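Local coordinates for thiol transferase (Phanerochaete chrysosporium, PDB 4F0B), which is a Ure2p-like glutathione transferase, probably acting in thiol transfer, and binds oxidized glutathione disulfide, at residues 113-116 with 117-121. Numbering follows the deposited sequence.
Sequences SEEL and QWLFF
Gln117 meets Ser113 twice, once through the backbone and once through the side chain, in a worked example of i to i+4 pairing on an alpha-helix, here the long helix 109-139 of the all-helical C-terminal domain of the glutathione transferase fold. Its N donates to Ser113 O at 2.8 Å, while the amide NE2 reaches Ser113 OG at 3.0 Å, the hydroxyl lying 18° out of the amide plane. With CG beside its own backbone N (chi1 -65°) and the chain extended beyond, Gln117 lies back over the preceding turn. The other end of the amide, OE1, accepts from Phe82 N of the second subunit; the amide is thus held at both its ends, across the dimer interface. Cut back to an alanine, this position would lose the whole amide, and Ser113 OG and Phe82 N of the second subunit would probably be left without their mate.

Trp118 follows, its N bonded to Glu114 O at 3.0 Å and its indole CD1 near that same carbonyl. Beyond the backbone a water joins the two residues: it accepts from NE1 in the plane of the ring and donates to Glu114 OE2. Leu119 runs side by side with Glu115, CD1 lying 4.1 Å from the glutamate CG; this CG methylene supplies the contact, whereas in the conformer given here OE2 accepts a hydrogen bond from Arg103 N. Both chains also pack on Leu89 of helix 84-95 and Ile178 of helix 178-187.

Phe120 completes the turn on the dimer side, where its ring stacks on Phe120 of the second subunit. Phe120 N gives a nearly straight bond (169°) to Leu116 O, and that oxygen also sits at the ring edge, 3.2 Å from Phe120 CD2.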
loop_
_atom_site.group_PDB
_atom_site.type_symbol
_atom_site.label_atom_id
_atom_site.label_comp_id
_atom_site.label_asym_id
_atom_site.label_seq_id
_atom_site.Cartn_x
_atom_site.Cartn_y
_atom_site.Cartn_z
ATOM N N SER A 113 -7.047 6.822 10.956
ATOM C CA SER A 113 -6.524 5.460 10.881
ATOM C C SER A 113 -7.365 4.561 9.975
ATOM O O SER A 113 -6.829 3.841 9.152
ATOM C CB SER A 113 -6.421 4.859 12.268
ATOM O OG SER A 113 -5.961 3.503 12.152
ATOM N N GLU A 114 -8.694 4.624 10.096
ATOM C CA GLU A 114 -9.515 3.805 9.223
ATOM C C GLU A 114 -9.295 4.131 7.756
ATOM O O GLU A 114 -9.262 3.226 6.903
ATOM C CB GLU A 114 -10.999 3.916 9.560
ATOM C CG GLU A 114 -11.387 3.365 10.925
ATOM C CD GLU A 114 -12.901 3.291 11.060
ATOM O OE1 GLU A 114 -13.442 4.063 11.880
ATOM O OE2 GLU A 114 -13.553 2.489 10.328
ATOM N N GLU A 115 -9.182 5.425 7.445
ATOM C CA GLU A 115 -8.884 5.821 6.089
ATOM C C GLU A 115 -7.547 5.223 5.616
ATOM O O GLU A 115 -7.483 4.681 4.507
ATOM C CB GLU A 115 -8.908 7.347 6.025
ATOM C CG GLU A 115 -8.556 7.905 4.674
ATOM C CD GLU A 115 -8.302 9.359 4.782
ATOM O OE1 GLU A 115 -7.128 9.740 5.014
ATOM O OE2 GLU A 115 -9.277 10.126 4.739
ATOM N N LEU A 116 -6.497 5.313 6.433
ATOM C CA LEU A 116 -5.215 4.675 6.093
ATOM C C LEU A 116 -5.370 3.168 5.904
ATOM O O LEU A 116 -4.820 2.588 4.974
ATOM C CB LEU A 116 -4.159 4.909 7.174
ATOM C CG LEU A 116 -3.647 6.339 7.336
ATOM C CD1 LEU A 116 -2.628 6.365 8.459
ATOM C CD2 LEU A 116 -3.005 6.822 6.023
ATOM N N GLN A 117 -6.136 2.521 6.774
ATOM C CA GLN A 117 -6.285 1.070 6.649
ATOM C C GLN A 117 -6.908 0.704 5.310
ATOM O O GLN A 117 -6.428 -0.234 4.635
ATOM C CB GLN A 117 -7.150 0.543 7.800
ATOM C CG GLN A 117 -6.504 0.717 9.177
ATOM C CD GLN A 117 -7.446 0.295 10.260
ATOM O OE1 GLN A 117 -7.984 -0.807 10.239
ATOM N NE2 GLN A 117 -7.679 1.192 11.240
ATOM N N TRP A 118 -7.974 1.403 4.901
ATOM C CA TRP A 118 -8.600 1.081 3.610
ATOM C C TRP A 118 -7.756 1.482 2.407
ATOM O O TRP A 118 -7.747 0.761 1.406
ATOM C CB TRP A 118 -10.060 1.582 3.556
ATOM C CG TRP A 118 -10.933 0.751 4.452
ATOM C CD1 TRP A 118 -11.288 1.036 5.730
ATOM C CD2 TRP A 118 -11.494 -0.547 4.155
ATOM N NE1 TRP A 118 -12.073 0.008 6.250
ATOM C CE2 TRP A 118 -12.185 -0.976 5.301
ATOM C CE3 TRP A 118 -11.486 -1.360 3.035
ATOM C CZ2 TRP A 118 -12.865 -2.206 5.350
ATOM C CZ3 TRP A 118 -12.153 -2.581 3.085
ATOM C CH2 TRP A 118 -12.835 -2.976 4.234
ATOM N N LEU A 119 -6.992 2.569 2.525
ATOM C CA LEU A 119 -6.053 2.910 1.460
ATOM C C LEU A 119 -4.978 1.841 1.327
ATOM O O LEU A 119 -4.672 1.393 0.208
ATOM C CB LEU A 119 -5.410 4.277 1.710
ATOM C CG LEU A 119 -6.324 5.467 1.456
ATOM C CD1 LEU A 119 -5.648 6.730 1.999
ATOM C CD2 LEU A 119 -6.572 5.671 -0.042
ATOM N N PHE A 120 -4.400 1.425 2.455
ATOM C CA PHE A 120 -3.378 0.375 2.414
ATOM C C PHE A 120 -3.961 -0.966 1.947
ATOM O O PHE A 120 -3.263 -1.718 1.217
ATOM C CB PHE A 120 -2.638 0.254 3.749
ATOM C CG PHE A 120 -1.532 1.252 3.919
ATOM C CD1 PHE A 120 -0.357 1.116 3.203
ATOM C CD2 PHE A 120 -1.664 2.338 4.806
ATOM C CE1 PHE A 120 0.662 2.042 3.360
ATOM C CE2 PHE A 120 -0.638 3.273 4.978
ATOM C CZ PHE A 120 0.550 3.123 4.251
ATOM N N PHE A 121 -5.201 -1.276 2.316
ATOM C CA PHE A 121 -5.840 -2.480 1.808
ATOM C C PHE A 121 -5.885 -2.444 0.278
ATOM O O PHE A 121 -5.597 -3.445 -0.381
ATOM C CB PHE A 121 -7.254 -2.594 2.423
ATOM C CG PHE A 121 -8.135 -3.601 1.718
ATOM C CD1 PHE A 121 -7.977 -4.982 1.927
ATOM C CD2 PHE A 121 -9.121 -3.171 0.850
ATOM C CE1 PHE A 121 -8.813 -5.923 1.258
ATOM C CE2 PHE A 121 -9.970 -4.095 0.178
ATOM C CZ PHE A 121 -9.807 -5.466 0.376
HETATM O O HOH W 1 -12.672 0.032 9.088
#